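Local coordinates for protein involved in catabolism of external DNA (Legionella pneumophila subsp. pneumophila, PDB 2OO3) that probably methylates N6 of a single adenine in 23S ribosomal RNA, using S-adenosyl-L-methionine as the methyl donor, at residues N127-L130 and K131-H134; N142-G146 and V147-N151; L230-E233 and G234-C238; S251-K254 and L255-E258. One frame throughout, in Å; residues are numbered along the deposited sequence.

Contact 1: residues N127-L130 and K131-H134; sequences NFLL and KLPH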
# COMPACT_ATOMS: atom_id res chain seq x y z
N ASN A 127 -13.07 15.29 -2.98
CA ASN A 127 -13.16 16.61 -2.37
C ASN A 127 -12.42 16.69 -1.04
O ASN A 127 -11.87 17.74 -0.72
CB ASN A 127 -14.62 17.09 -2.20
CG ASN A 127 -15.27 17.52 -3.53
OD1 ASN A 127 -16.39 17.12 -3.82
ND2 ASN A 127 -14.58 18.33 -4.34
N PHE A 128 -12.39 15.59 -0.28
CA PHE A 128 -11.62 15.55 0.97
C PHE A 128 -10.13 15.50 0.69
O PHE A 128 -9.35 16.10 1.39
CB PHE A 128 -11.98 14.35 1.83
CG PHE A 128 -13.20 14.54 2.67
CD1 PHE A 128 -13.17 15.36 3.81
CD2 PHE A 128 -14.38 13.84 2.38
CE1 PHE A 128 -14.32 15.51 4.60
CE2 PHE A 128 -15.53 13.99 3.17
CZ PHE A 128 -15.50 14.83 4.28
N LEU A 129 -9.74 14.77 -0.35
CA LEU A 129 -8.33 14.66 -0.74
C LEU A 129 -7.72 16.02 -1.15
O LEU A 129 -6.52 16.26 -0.99
CB LEU A 129 -8.22 13.67 -1.89
CG LEU A 129 -6.82 13.20 -2.32
CD1 LEU A 129 -6.13 12.45 -1.18
CD2 LEU A 129 -7.02 12.29 -3.51
N LEU A 130 -8.56 16.91 -1.67
CA LEU A 130 -8.12 18.27 -2.00
C LEU A 130 -7.67 19.06 -0.78
O LEU A 130 -7.03 20.11 -0.92
CB LEU A 130 -9.24 19.06 -2.73
CG LEU A 130 -9.61 18.58 -4.12
CD1 LEU A 130 -10.85 19.33 -4.64
CD2 LEU A 130 -8.42 18.73 -5.09
N LYS A 131 -8.02 18.59 0.42
CA LYS A 131 -7.68 19.27 1.67
C LYS A 131 -6.38 18.76 2.34
O LYS A 131 -5.98 19.28 3.36
CB LYS A 131 -8.84 19.10 2.66
CG LYS A 131 -10.22 19.64 2.15
CD LYS A 131 -10.11 21.14 2.00
CE LYS A 131 -11.44 21.92 2.22
NZ LYS A 131 -11.16 23.43 2.13
N LEU A 132 -5.74 17.73 1.81
CA LEU A 132 -4.46 17.24 2.36
C LEU A 132 -3.37 18.29 2.31
O LEU A 132 -3.24 18.96 1.27
CB LEU A 132 -3.98 16.02 1.59
CG LEU A 132 -4.64 14.68 1.98
CD1 LEU A 132 -3.57 13.87 2.67
CD2 LEU A 132 -5.97 14.77 2.83
N PRO A 133 -2.58 18.44 3.41
CA PRO A 133 -1.44 19.36 3.33
C PRO A 133 -0.42 18.85 2.31
O PRO A 133 -0.26 17.62 2.14
CB PRO A 133 -0.83 19.31 4.76
CG PRO A 133 -1.28 18.01 5.35
CD PRO A 133 -2.67 17.77 4.73
N HIS A 134 0.26 19.77 1.62
CA HIS A 134 1.31 19.39 0.66
C HIS A 134 2.68 19.63 1.26
O HIS A 134 3.67 19.15 0.72
CB HIS A 134 1.19 20.17 -0.67
CG HIS A 134 -0.09 19.89 -1.40
ND1 HIS A 134 -0.49 20.60 -2.52
CD2 HIS A 134 -1.07 18.99 -1.16
CE1 HIS A 134 -1.64 20.12 -2.95
NE2 HIS A 134 -2.03 19.16 -2.13
O HOH W 1 -4.42 17.94 -1.60
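Leu129 O is gripped by two groups, the backbone N of Leu132 and a bound water. Leu132 N donates to Leu129 O at 3.3 Å in a fairly straight bond, with an angle of 166° at the hydrogen. The donor stands well above the carbonyl plane. The water donates a hydrogen bond to Leu129 O at 2.8 Å and reaches Leu132 O more loosely. It also lies in the plane of the His134 ring, at its edge, with its oxygen 2.7 Å from His134 NE2. One water therefore ties the last turn of the helix to the loop three to five residues on. A step earlier, Lys131 N donates to Phe128 O at 3.0 Å. Lys131 CB and CG rest over the same Phe128 O, and the chain bends at chi2 (-65°) before the amine leads off. Apolar contact is lighter. Leu129 swings CG to the side opposite its backbone N (chi1 -170°), and its CD1 meets Leu132 CG at 4.1 Å. The two leucine side chains meet at a slant. Leu129 also packs on Val141, Pro103 and Glu120, the last a predicted S-adenosyl-L-methionine ligand. Leu132 lies against Tyr104, and Phe128 forms a cation-pi pair with Arg46. The arrangement is a type I beta turn from Leu129 to Leu132, where the chain leaves helix 123-129 on the way to edge strand 139-142 of a Rossmann-like methyltransferase.

Contact 2: residues N142-G146 and V147-N151; sequences NHTDG and VSKLN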
# COMPACT_ATOMS: atom_id res chain seq x y z
N ASN A 142 -6.19 14.37 -8.79
CA ASN A 142 -7.04 14.20 -9.97
C ASN A 142 -8.30 13.37 -9.77
O ASN A 142 -8.25 12.27 -9.21
CB ASN A 142 -6.20 13.62 -11.09
CG ASN A 142 -5.05 14.52 -11.46
OD1 ASN A 142 -5.17 15.36 -12.36
ND2 ASN A 142 -3.93 14.37 -10.75
N HIS A 143 -9.44 13.92 -10.17
CA HIS A 143 -10.72 13.23 -10.07
C HIS A 143 -10.90 12.41 -11.35
O HIS A 143 -11.37 12.90 -12.38
CB HIS A 143 -11.86 14.25 -9.87
CG HIS A 143 -13.19 13.63 -9.62
ND1 HIS A 143 -14.38 14.32 -9.80
CD2 HIS A 143 -13.54 12.38 -9.22
CE1 HIS A 143 -15.39 13.52 -9.51
NE2 HIS A 143 -14.91 12.34 -9.17
N THR A 144 -10.48 11.15 -11.29
CA THR A 144 -10.34 10.34 -12.47
C THR A 144 -10.23 8.87 -12.10
O THR A 144 -9.89 8.52 -10.97
CB THR A 144 -9.14 10.82 -13.33
OG1 THR A 144 -9.25 10.29 -14.66
CG2 THR A 144 -7.76 10.46 -12.69
N ASP A 145 -10.56 8.01 -13.07
CA ASP A 145 -10.30 6.60 -12.93
C ASP A 145 -8.79 6.37 -12.95
O ASP A 145 -8.18 6.37 -14.04
CB ASP A 145 -10.94 5.84 -14.10
CG ASP A 145 -10.93 4.35 -13.88
OD1 ASP A 145 -10.01 3.84 -13.21
OD2 ASP A 145 -11.87 3.69 -14.38
N GLY A 146 -8.20 6.15 -11.78
CA GLY A 146 -6.73 5.94 -11.70
C GLY A 146 -6.19 4.79 -12.54
O GLY A 146 -5.12 4.89 -13.11
N VAL A 147 -6.94 3.69 -12.62
CA VAL A 147 -6.52 2.51 -13.36
C VAL A 147 -6.37 2.82 -14.87
O VAL A 147 -5.41 2.40 -15.50
CB VAL A 147 -7.49 1.31 -13.08
CG1 VAL A 147 -7.12 0.07 -13.93
CG2 VAL A 147 -7.42 0.94 -11.58
N SER A 148 -7.31 3.61 -15.40
CA SER A 148 -7.25 4.10 -16.77
C SER A 148 -6.07 5.05 -16.97
O SER A 148 -5.49 5.07 -18.04
CB SER A 148 -8.60 4.74 -17.19
OG SER A 148 -8.74 6.08 -16.70
N LYS A 149 -5.67 5.78 -15.93
CA LYS A 149 -4.54 6.72 -16.02
C LYS A 149 -3.16 6.09 -16.17
O LYS A 149 -2.24 6.76 -16.68
CB LYS A 149 -4.49 7.66 -14.81
CG LYS A 149 -5.34 8.89 -14.95
CD LYS A 149 -4.82 9.78 -16.06
CE LYS A 149 -5.70 11.01 -16.24
NZ LYS A 149 -5.25 11.74 -17.45
N LEU A 150 -3.00 4.85 -15.71
CA LEU A 150 -1.75 4.13 -15.89
C LEU A 150 -1.21 4.27 -17.33
O LEU A 150 -0.03 4.60 -17.55
CB LEU A 150 -1.92 2.66 -15.51
CG LEU A 150 -2.05 2.33 -14.03
CD1 LEU A 150 -2.25 0.85 -13.82
CD2 LEU A 150 -0.80 2.81 -13.26
N ASN A 151 -2.09 4.07 -18.30
CA ASN A 151 -1.71 4.10 -19.70
C ASN A 151 -1.18 5.47 -20.15
O ASN A 151 -0.23 5.53 -20.92
CB ASN A 151 -2.92 3.64 -20.53
CG ASN A 151 -2.63 3.57 -22.04
OD1 ASN A 151 -3.44 4.07 -22.85
ND2 ASN A 151 -1.51 2.93 -22.43
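Asp145 reaches forward to Val147 and Ser148, in the first turn of helix 146-153. Asp145 CB lies 3.4 Å from Ser148 OG and also touches Ser148 CB. CG is turned away from the backbone N (chi1 -169°), which carries the carboxylate to the start of the helix. There Asp145 OD1 takes a weak bond from Val147 N at 3.1 Å and another from Ser148 N at 3.5 Å. Asp145 OD1 also rests 3.6 Å from Val147 CB. This makes Asp145 the N-cap. Its backbone works beside its side chain. Asp145 O accepts from Ser148 OG at 2.7 Å, in the carbonyl plane and on a lone pair, and from Lys149 N at 3.2 Å. Ser148 OG can reach it because chi1 (80°) holds the hydroxyl between its own N and carbonyl carbon. Lys149 comes back over Thr144. The two side chains cross at about a right angle, with Lys149 CG 3.7 Å from Thr144 CG2. Beyond the two segments, Lys149 NZ pairs with a sulfate ion, probably from the crystallisation liquor. Val147 packs on His43, and Val147 and Leu150 on Ala181 of helix 174-188. The cap is weak, but two N-H groups and the helix start would be expected to favour a negative charge on Asp145, which with Gly146 is predicted to bind S-adenosyl-L-methionine.

Contact 3: residues L230-E233 and G234-C238; sequences LINE and GMTGC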
# COMPACT_ATOMS: atom_id res chain seq x y z
N LEU A 230 -11.32 -19.04 12.54
CA LEU A 230 -11.84 -20.40 12.30
C LEU A 230 -13.03 -20.42 11.36
O LEU A 230 -13.41 -21.50 10.87
CB LEU A 230 -12.11 -21.16 13.60
CG LEU A 230 -10.93 -21.22 14.59
CD1 LEU A 230 -11.28 -22.10 15.77
CD2 LEU A 230 -9.64 -21.69 13.93
N ILE A 231 -13.59 -19.25 11.08
CA ILE A 231 -14.66 -19.07 10.08
C ILE A 231 -14.08 -18.30 8.90
O ILE A 231 -13.54 -17.19 9.11
CB ILE A 231 -15.84 -18.20 10.60
CG1 ILE A 231 -16.47 -18.74 11.89
CG2 ILE A 231 -16.96 -18.09 9.54
CD1 ILE A 231 -17.08 -20.04 11.72
N ASN A 232 -14.19 -18.85 7.68
CA ASN A 232 -13.71 -18.13 6.50
C ASN A 232 -14.80 -17.21 5.95
O ASN A 232 -15.43 -17.50 4.92
CB ASN A 232 -13.23 -19.10 5.41
CG ASN A 232 -11.95 -19.79 5.79
OD1 ASN A 232 -11.25 -19.34 6.70
ND2 ASN A 232 -11.65 -20.91 5.13
N GLU A 233 -15.02 -16.10 6.65
CA GLU A 233 -16.05 -15.14 6.28
C GLU A 233 -15.40 -13.77 6.18
O GLU A 233 -14.63 -13.37 7.07
CB GLU A 233 -17.17 -15.10 7.33
CG GLU A 233 -18.28 -14.12 6.95
CD GLU A 233 -19.55 -14.23 7.82
OE1 GLU A 233 -19.49 -14.78 8.95
OE2 GLU A 233 -20.62 -13.74 7.34
N GLY A 234 -15.68 -13.06 5.08
CA GLY A 234 -15.09 -11.75 4.79
C GLY A 234 -13.61 -11.90 4.45
O GLY A 234 -13.16 -12.95 3.99
N MET A 235 -12.84 -10.84 4.69
CA MET A 235 -11.43 -10.86 4.32
C MET A 235 -10.61 -11.55 5.39
O MET A 235 -10.41 -11.01 6.48
CB MET A 235 -10.94 -9.41 4.10
CG MET A 235 -9.46 -9.27 3.64
SD MET A 235 -8.98 -7.53 3.31
CE MET A 235 -9.28 -6.68 4.80
N THR A 236 -10.09 -12.74 5.10
CA THR A 236 -9.38 -13.48 6.14
C THR A 236 -7.87 -13.23 6.08
O THR A 236 -7.10 -13.69 6.94
CB THR A 236 -9.60 -14.98 5.95
OG1 THR A 236 -9.25 -15.29 4.59
CG2 THR A 236 -11.08 -15.30 6.20
N GLY A 237 -7.46 -12.52 5.03
CA GLY A 237 -6.03 -12.24 4.86
C GLY A 237 -5.90 -11.29 3.71
O GLY A 237 -6.90 -10.93 3.07
N CYS A 238 -4.67 -10.90 3.42
CA CYS A 238 -4.45 -10.02 2.27
C CYS A 238 -3.00 -10.12 1.84
O CYS A 238 -2.18 -10.77 2.52
CB CYS A 238 -4.80 -8.57 2.68
SG CYS A 238 -3.58 -7.86 3.80
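An inverse gamma turn centred on Asn232 shapes this surface loop, and Thr236 folds back against it. The turn carries a weak bond from Glu233 N to Ile231 O at 3.1 Å. The methyl of Thr236 does the touching. Thr236 CG2 lies 3.9 Å from Asn232 CA and 4.0 Å from Glu233 N. Thr236 CG2 also comes within 4.1 Å of Asn232 OD1, a loose contact in which the two side chains run at a slant to each other. Thr236 sets CG2 opposite its carbonyl carbon, while OG1 sits between that carbon and the backbone N (chi1 53°). The hydroxyl can then make a weak hydrogen bond to Val200 O. The loop lies between strands 220-226 and 237-243, antiparallel neighbours in the central sheet. The backbone of Thr236 bonds to Val200 and Leu227, on the two flanking chain segments. Gly234 gives the bend, with a positive phi of 70° that favours glycine. Met235 turns its CB away from 230-233, and its side chain touches Phe14, Ala15, Trp197 and Pro199, about 9 Å from the side chain of Asp166, the predicted proton acceptor.

Contact 4: residues S251-K254 and L255-E258; sequences SEIK and LVLE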
# COMPACT_ATOMS: atom_id res chain seq x y z
N SER A 251 14.01 -9.40 2.88
CA SER A 251 14.35 -9.69 4.26
C SER A 251 13.79 -8.67 5.25
O SER A 251 13.40 -9.06 6.35
CB SER A 251 15.86 -9.90 4.47
OG SER A 251 16.57 -8.75 4.05
N GLU A 252 13.72 -7.38 4.90
CA GLU A 252 13.04 -6.44 5.78
C GLU A 252 11.60 -6.84 5.99
O GLU A 252 11.12 -6.84 7.11
CB GLU A 252 13.02 -5.01 5.23
CG GLU A 252 14.40 -4.36 5.14
CD GLU A 252 14.33 -2.87 4.93
OE1 GLU A 252 13.28 -2.37 4.44
OE2 GLU A 252 15.33 -2.19 5.25
N ILE A 253 10.88 -7.14 4.91
CA ILE A 253 9.45 -7.36 5.01
C ILE A 253 9.11 -8.64 5.81
O ILE A 253 8.07 -8.71 6.45
CB ILE A 253 8.79 -7.36 3.63
CG1 ILE A 253 7.34 -6.90 3.76
CG2 ILE A 253 8.99 -8.72 2.93
CD1 ILE A 253 7.22 -5.43 4.24
N LYS A 254 10.02 -9.61 5.80
CA LYS A 254 9.92 -10.79 6.65
C LYS A 254 9.91 -10.44 8.14
O LYS A 254 9.11 -10.99 8.90
CB LYS A 254 11.07 -11.76 6.33
CG LYS A 254 10.96 -13.16 7.01
CD LYS A 254 12.12 -14.06 6.55
CE LYS A 254 12.15 -15.43 7.26
NZ LYS A 254 12.29 -15.17 8.73
N LEU A 255 10.81 -9.55 8.56
CA LEU A 255 10.83 -9.07 9.94
C LEU A 255 9.50 -8.37 10.25
O LEU A 255 8.92 -8.58 11.32
CB LEU A 255 12.00 -8.11 10.24
CG LEU A 255 12.05 -7.58 11.71
CD1 LEU A 255 11.91 -8.67 12.79
CD2 LEU A 255 13.29 -6.72 12.02
N VAL A 256 9.02 -7.55 9.33
CA VAL A 256 7.78 -6.83 9.58
C VAL A 256 6.64 -7.85 9.78
O VAL A 256 5.90 -7.79 10.77
CB VAL A 256 7.43 -5.88 8.41
CG1 VAL A 256 5.94 -5.36 8.53
CG2 VAL A 256 8.43 -4.68 8.36
N LEU A 257 6.49 -8.77 8.83
CA LEU A 257 5.40 -9.76 8.87
C LEU A 257 5.47 -10.65 10.11
O LEU A 257 4.44 -10.92 10.72
CB LEU A 257 5.39 -10.63 7.60
CG LEU A 257 5.06 -9.90 6.29
CD1 LEU A 257 5.44 -10.75 5.06
CD2 LEU A 257 3.56 -9.54 6.24
N GLU A 258 6.68 -11.09 10.49
CA GLU A 258 6.82 -11.85 11.74
C GLU A 258 6.32 -11.05 12.91
O GLU A 258 5.58 -11.58 13.75
CB GLU A 258 8.27 -12.20 12.06
CG GLU A 258 9.00 -13.07 11.07
CD GLU A 258 10.36 -13.46 11.66
OE1 GLU A 258 11.22 -13.97 10.90
OE2 GLU A 258 10.55 -13.23 12.89
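Lys254 and Glu258 lean toward each other at a slant, one turn apart on the helix, and join at their charged ends. Lys254 NZ meets Glu258 OE1 at 2.7 Å, nearly along the C-O axis, in a hydrogen-bonded salt bridge. The lysine stretches out with CG opposite its backbone N (chi1 -171°) and bends only at chi4 (-60°), which turns the amine to the carboxylate. Glu258, one turn further on the same side, has CG 3.0 Å from Lys254 O. Lys254 O also accepts from Glu258 N at 2.9 Å. On the buried face, Ile253 and Val256 are also inclined to each other. Ile253 CD1 approaches Val256 CB at 4.2 Å. Leu257 lies along the same side, with CG 3.2 Å from Ile253 O, and Leu257 N gives that oxygen a bond of 2.9 Å. Val256 and Leu257 pack on Ile18 of helix 14-30, while Ile253 and Leu257 touch Ile223 of the sheet. Tyr271 borders both charged residues. Glu252 has its salt bridge with Arg25. This is the usual pattern of an amphipathic alpha-helix, with i to i+4 backbone bonds, an i to i+4 ion pair and an apolar face set between helix 14-30 and the sheet.

How the contacts relate
Contacts 1, 2 and 4 are partly buried, and contact 3 lies at the surface. Contacts 1 and 2 flank edge strand 139-142 of the central sheet, with centres 18 Å apart. Contact 1 is a turn bridged by a water where the chain leaves the helix before that strand. Contact 2 is an N-cap by a carboxylate on the helix after it. Contact 1 lies beside predicted cofactor residues and contact 2 contains two. Contact 3 leads into strand 237-243, and contact 4 lies on the helix that follows it; their nearest atoms are about 7 Å apart. In contact 3 a methyl touches back on the loop, whereas contact 4 combines an apolar face with a salt bridge. Contact 4 lies across the chain's centre from contacts 1 and 2.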